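Local coordinates for protein particle-associated glycoside hydrolase (Acinetobacter phage Fri1, PDB 6C72) that probably degrades the capsular polysaccharide of its Acinetobacter baumannii host as a tailspike depolymerase during phage entry, at residues F379-Y391 and G410-L422. Residues are numbered along the deposited sequence; the frame is centred on the assembly and turned at random.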
loop_
_atom_site.group_PDB
_atom_site.type_symbol
_atom_site.label_atom_id
_atom_site.label_comp_id
_atom_site.label_asym_id
_atom_site.label_seq_id
_atom_site.Cartn_x
_atom_site.Cartn_y
_atom_site.Cartn_z
ATOM N N PHE A 379 -16.154 10.673 -7.754
ATOM C CA PHE A 379 -16.110 11.733 -8.757
ATOM C C PHE A 379 -17.504 12.328 -8.925
ATOM O O PHE A 379 -18.455 11.597 -9.228
ATOM C CB PHE A 379 -15.582 11.187 -10.087
ATOM C CG PHE A 379 -14.147 10.750 -10.032
ATOM C CD1 PHE A 379 -13.121 11.650 -10.312
ATOM C CD2 PHE A 379 -13.816 9.448 -9.695
ATOM C CE1 PHE A 379 -11.775 11.260 -10.257
ATOM C CE2 PHE A 379 -12.483 9.046 -9.646
ATOM C CZ PHE A 379 -11.458 9.965 -9.922
ATOM N N ASP A 380 -17.633 13.645 -8.701
ATOM C CA ASP A 380 -18.894 14.337 -8.964
ATOM C C ASP A 380 -19.133 14.568 -10.450
ATOM O O ASP A 380 -20.283 14.746 -10.863
ATOM C CB ASP A 380 -18.940 15.691 -8.243
ATOM C CG ASP A 380 -19.317 15.566 -6.787
ATOM O OD1 ASP A 380 -19.526 14.432 -6.317
ATOM O OD2 ASP A 380 -19.375 16.607 -6.098
ATOM N N THR A 381 -18.072 14.603 -11.249
ATOM C CA THR A 381 -18.183 14.880 -12.673
ATOM C C THR A 381 -17.210 13.959 -13.406
ATOM O O THR A 381 -16.891 12.887 -12.884
ATOM C CB THR A 381 -17.919 16.377 -12.938
ATOM O OG1 THR A 381 -18.119 16.692 -14.319
ATOM C CG2 THR A 381 -16.509 16.794 -12.501
ATOM N N LEU A 382 -16.729 14.364 -14.585
ATOM C CA LEU A 382 -15.748 13.581 -15.336
ATOM C C LEU A 382 -14.599 13.147 -14.442
ATOM O O LEU A 382 -14.071 13.938 -13.651
ATOM C CB LEU A 382 -15.165 14.405 -16.486
ATOM C CG LEU A 382 -16.070 15.050 -17.528
ATOM C CD1 LEU A 382 -15.217 15.941 -18.406
ATOM C CD2 LEU A 382 -16.812 14.005 -18.358
ATOM N N ALA A 383 -14.191 11.888 -14.581
ATOM C CA ALA A 383 -13.003 11.456 -13.854
ATOM C C ALA A 383 -11.734 12.075 -14.439
ATOM O O ALA A 383 -10.845 12.486 -13.687
ATOM C CB ALA A 383 -12.903 9.929 -13.844
ATOM N N PHE A 384 -11.637 12.170 -15.769
ATOM C CA PHE A 384 -10.437 12.663 -16.446
ATOM C C PHE A 384 -10.815 13.739 -17.445
ATOM O O PHE A 384 -11.752 13.558 -18.229
ATOM C CB PHE A 384 -9.696 11.547 -17.187
ATOM C CG PHE A 384 -9.123 10.514 -16.289
ATOM C CD1 PHE A 384 -7.870 10.694 -15.721
ATOM C CD2 PHE A 384 -9.850 9.374 -15.980
ATOM C CE1 PHE A 384 -7.333 9.742 -14.877
ATOM C CE2 PHE A 384 -9.331 8.422 -15.132
ATOM C CZ PHE A 384 -8.070 8.601 -14.577
ATOM N N SER A 385 -10.064 14.837 -17.445
ATOM C CA SER A 385 -10.239 15.899 -18.433
ATOM C C SER A 385 -8.850 16.256 -18.957
ATOM O O SER A 385 -8.070 16.931 -18.278
ATOM C CB SER A 385 -10.948 17.107 -17.821
ATOM O OG SER A 385 -11.324 18.039 -18.817
ATOM N N THR A 386 -8.530 15.773 -20.150
ATOM C CA THR A 386 -7.230 16.004 -20.762
ATOM C C THR A 386 -7.311 17.238 -21.650
ATOM O O THR A 386 -7.919 17.201 -22.723
ATOM C CB THR A 386 -6.793 14.778 -21.559
ATOM O OG1 THR A 386 -6.765 13.640 -20.695
ATOM C CG2 THR A 386 -5.405 14.977 -22.140
ATOM N N THR A 387 -6.659 18.319 -21.231
ATOM C CA THR A 387 -6.704 19.536 -22.034
ATOM C C THR A 387 -5.911 19.365 -23.327
ATOM O O THR A 387 -6.389 19.726 -24.410
ATOM C CB THR A 387 -6.154 20.714 -21.222
ATOM O OG1 THR A 387 -6.797 20.762 -19.947
ATOM C CG2 THR A 387 -6.402 22.031 -21.935
ATOM N N THR A 388 -4.722 18.767 -23.244
ATOM C CA THR A 388 -3.825 18.673 -24.392
ATOM C C THR A 388 -4.217 17.476 -25.248
ATOM O O THR A 388 -4.096 16.325 -24.819
ATOM C CB THR A 388 -2.373 18.566 -23.940
ATOM O OG1 THR A 388 -2.090 19.586 -22.968
ATOM C CG2 THR A 388 -1.441 18.733 -25.138
ATOM N N THR A 389 -4.702 17.752 -26.454
ATOM C CA THR A 389 -5.108 16.698 -27.371
ATOM C C THR A 389 -3.923 15.822 -27.766
ATOM O O THR A 389 -2.917 16.309 -28.285
ATOM C CB THR A 389 -5.743 17.328 -28.615
ATOM O OG1 THR A 389 -6.883 18.112 -28.230
ATOM C CG2 THR A 389 -6.159 16.242 -29.636
ATOM N N GLY A 390 -4.063 14.518 -27.561
ATOM C CA GLY A 390 -3.011 13.579 -27.889
ATOM C C GLY A 390 -2.281 12.999 -26.702
ATOM O O GLY A 390 -1.520 12.041 -26.877
ATOM N N TYR A 391 -2.445 13.558 -25.509
ATOM C CA TYR A 391 -1.811 12.964 -24.344
ATOM C C TYR A 391 -2.493 11.646 -24.007
ATOM O O TYR A 391 -3.705 11.485 -24.191
ATOM C CB TYR A 391 -1.870 13.913 -23.156
ATOM C CG TYR A 391 -0.854 15.025 -23.215
ATOM C CD1 TYR A 391 -0.041 15.204 -24.334
ATOM C CD2 TYR A 391 -0.697 15.891 -22.151
ATOM C CE1 TYR A 391 0.898 16.229 -24.381
ATOM C CE2 TYR A 391 0.234 16.912 -22.188
ATOM C CZ TYR A 391 1.023 17.076 -23.300
ATOM O OH TYR A 391 1.925 18.101 -23.312
ATOM N N GLY A 410 -20.106 12.123 -18.625
ATOM C CA GLY A 410 -19.116 11.334 -19.332
ATOM C C GLY A 410 -18.082 10.709 -18.417
ATOM O O GLY A 410 -17.948 11.039 -17.238
ATOM N N PHE A 411 -17.333 9.757 -18.974
ATOM C CA PHE A 411 -16.214 9.207 -18.214
ATOM C C PHE A 411 -15.010 10.137 -18.270
ATOM O O PHE A 411 -14.309 10.318 -17.268
ATOM C CB PHE A 411 -15.848 7.819 -18.730
ATOM C CG PHE A 411 -14.581 7.262 -18.141
ATOM C CD1 PHE A 411 -14.599 6.606 -16.927
ATOM C CD2 PHE A 411 -13.375 7.380 -18.815
ATOM C CE1 PHE A 411 -13.447 6.087 -16.383
ATOM C CE2 PHE A 411 -12.211 6.868 -18.281
ATOM C CZ PHE A 411 -12.241 6.222 -17.062
ATOM N N SER A 412 -14.761 10.737 -19.426
ATOM C CA SER A 412 -13.577 11.556 -19.619
ATOM C C SER A 412 -13.840 12.507 -20.770
ATOM O O SER A 412 -14.793 12.347 -21.531
ATOM C CB SER A 412 -12.338 10.693 -19.887
ATOM O OG SER A 412 -12.504 9.910 -21.056
ATOM N N TYR A 413 -12.987 13.509 -20.874
ATOM C CA TYR A 413 -12.994 14.441 -21.985
ATOM C C TYR A 413 -11.633 14.371 -22.659
ATOM O O TYR A 413 -10.604 14.458 -21.982
ATOM C CB TYR A 413 -13.293 15.869 -21.501
ATOM C CG TYR A 413 -12.880 16.934 -22.487
ATOM C CD1 TYR A 413 -13.611 17.160 -23.653
ATOM C CD2 TYR A 413 -11.739 17.697 -22.265
ATOM C CE1 TYR A 413 -13.217 18.121 -24.565
ATOM C CE2 TYR A 413 -11.335 18.661 -23.167
ATOM C CZ TYR A 413 -12.073 18.873 -24.312
ATOM O OH TYR A 413 -11.662 19.837 -25.206
ATOM N N ASN A 414 -11.626 14.160 -23.978
ATOM C CA ASN A 414 -10.408 14.312 -24.779
ATOM C C ASN A 414 -9.272 13.428 -24.265
ATOM O O ASN A 414 -8.101 13.805 -24.327
ATOM C CB ASN A 414 -9.978 15.785 -24.812
ATOM C CG ASN A 414 -9.002 16.099 -25.929
ATOM O OD1 ASN A 414 -9.057 15.513 -27.011
ATOM N ND2 ASN A 414 -8.092 17.039 -25.666
ATOM N N THR A 415 -9.605 12.256 -23.727
ATOM C CA THR A 415 -8.631 11.378 -23.091
ATOM C C THR A 415 -8.351 10.153 -23.963
ATOM O O THR A 415 -9.241 9.662 -24.667
ATOM C CB THR A 415 -9.132 10.975 -21.701
ATOM O OG1 THR A 415 -9.326 12.170 -20.934
ATOM C CG2 THR A 415 -8.137 10.106 -20.981
ATOM N N LEU A 416 -7.099 9.685 -23.942
ATOM C CA LEU A 416 -6.669 8.496 -24.675
ATOM C C LEU A 416 -5.943 7.567 -23.715
ATOM O O LEU A 416 -5.150 8.029 -22.883
ATOM C CB LEU A 416 -5.740 8.848 -25.828
ATOM C CG LEU A 416 -6.219 9.849 -26.875
ATOM C CD1 LEU A 416 -5.026 10.369 -27.667
ATOM C CD2 LEU A 416 -7.248 9.188 -27.806
ATOM N N VAL A 417 -6.240 6.269 -23.790
ATOM C CA VAL A 417 -5.566 5.278 -22.964
ATOM C C VAL A 417 -5.135 4.126 -23.863
ATOM O O VAL A 417 -5.408 4.112 -25.065
ATOM C CB VAL A 417 -6.444 4.769 -21.793
ATOM C CG1 VAL A 417 -7.014 5.933 -20.980
ATOM C CG2 VAL A 417 -7.558 3.826 -22.268
ATOM N N THR A 418 -4.459 3.152 -23.274
ATOM C CA THR A 418 -4.151 1.913 -23.977
ATOM C C THR A 418 -4.803 0.761 -23.227
ATOM O O THR A 418 -5.448 0.947 -22.188
ATOM C CB THR A 418 -2.641 1.703 -24.116
ATOM O OG1 THR A 418 -2.126 1.119 -22.919
ATOM C CG2 THR A 418 -1.934 3.016 -24.372
ATOM N N GLY A 419 -4.637 -0.441 -23.772
ATOM C CA GLY A 419 -5.182 -1.632 -23.152
ATOM C C GLY A 419 -4.569 -1.976 -21.818
ATOM O O GLY A 419 -5.136 -2.800 -21.090
ATOM N N ASP A 420 -3.433 -1.368 -21.478
ATOM C CA ASP A 420 -2.823 -1.580 -20.178
ATOM C C ASP A 420 -3.388 -0.639 -19.118
ATOM O O ASP A 420 -2.859 -0.587 -18.009
ATOM C CB ASP A 420 -1.303 -1.455 -20.292
ATOM C CG ASP A 420 -0.712 -2.525 -21.191
ATOM O OD1 ASP A 420 -1.105 -3.710 -21.047
ATOM O OD2 ASP A 420 0.116 -2.193 -22.073
ATOM N N PHE A 421 -4.446 0.098 -19.445
ATOM C CA PHE A 421 -5.238 0.866 -18.483
ATOM C C PHE A 421 -6.469 0.031 -18.117
ATOM O O PHE A 421 -7.359 -0.173 -18.951
ATOM C CB PHE A 421 -5.628 2.219 -19.086
ATOM C CG PHE A 421 -6.272 3.177 -18.113
ATOM C CD1 PHE A 421 -5.522 3.813 -17.134
ATOM C CD2 PHE A 421 -7.622 3.469 -18.199
ATOM C CE1 PHE A 421 -6.113 4.709 -16.241
ATOM C CE2 PHE A 421 -8.213 4.367 -17.308
ATOM C CZ PHE A 421 -7.452 4.987 -16.327
ATOM N N LEU A 422 -6.510 -0.467 -16.883
ATOM C CA LEU A 422 -7.538 -1.401 -16.442
ATOM C C LEU A 422 -8.642 -0.673 -15.682
ATOM O O LEU A 422 -8.371 0.034 -14.705
ATOM C CB LEU A 422 -6.934 -2.500 -15.564
ATOM C CG LEU A 422 -7.922 -3.514 -14.969
ATOM C CD1 LEU A 422 -8.712 -4.218 -16.074
ATOM C CD2 LEU A 422 -7.197 -4.536 -14.120
HETATM O O HOH W 1 -5.040 11.327 -21.834
HETATM O O HOH W 2 -9.156 17.521 -29.270
HETATM O O HOH W 3 -5.609 12.911 -25.646
#
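The carbonyl O of Tyr-413 takes two hydrogen bonds from opposite faces of its plane: Thr-386 N, nearly straight at 167°, lies 3.1 Å from Tyr-413 O, and Thr-415 OG1 sits well above the plane. The bond from Thr-386 belongs to a short parallel ladder between successive coils of a parallel beta-helix, probably right-handed as in other phage tailspikes. Strand 384-385 pairs there with 412-413, and Tyr-413 N returns a 2.9 Å bond to Phe-384 O. On the face that carries Phe-384 and Ser-412, the side chains of Phe-384 and Phe-411 lie side by side, pointing the same way, ring planes at 45°, with Phe-411 CZ at the edge of the Phe-384 ring, 4.1 Å from Phe-384 CD2. Phe-421 comes from the opposite direction to meet Phe-384 CZ, and Ile-361 and Ile-393 pack against the Phe-384 side chain. On the outer side, Leu-382 CD1 rests 3.6 Å from Tyr-413 CB. Past the strands, the Asn-414 amide reaches over to the loop of residues 386-389, its CG anti to the backbone N (chi1 -163°). Asn-414 ND2 donates to Thr-386 O and to Thr-389 OG1, each 3.0 Å from it, while a water bridges Asn-414 OD1 to that same hydroxyl, 2.6 Å from Thr-389 OG1.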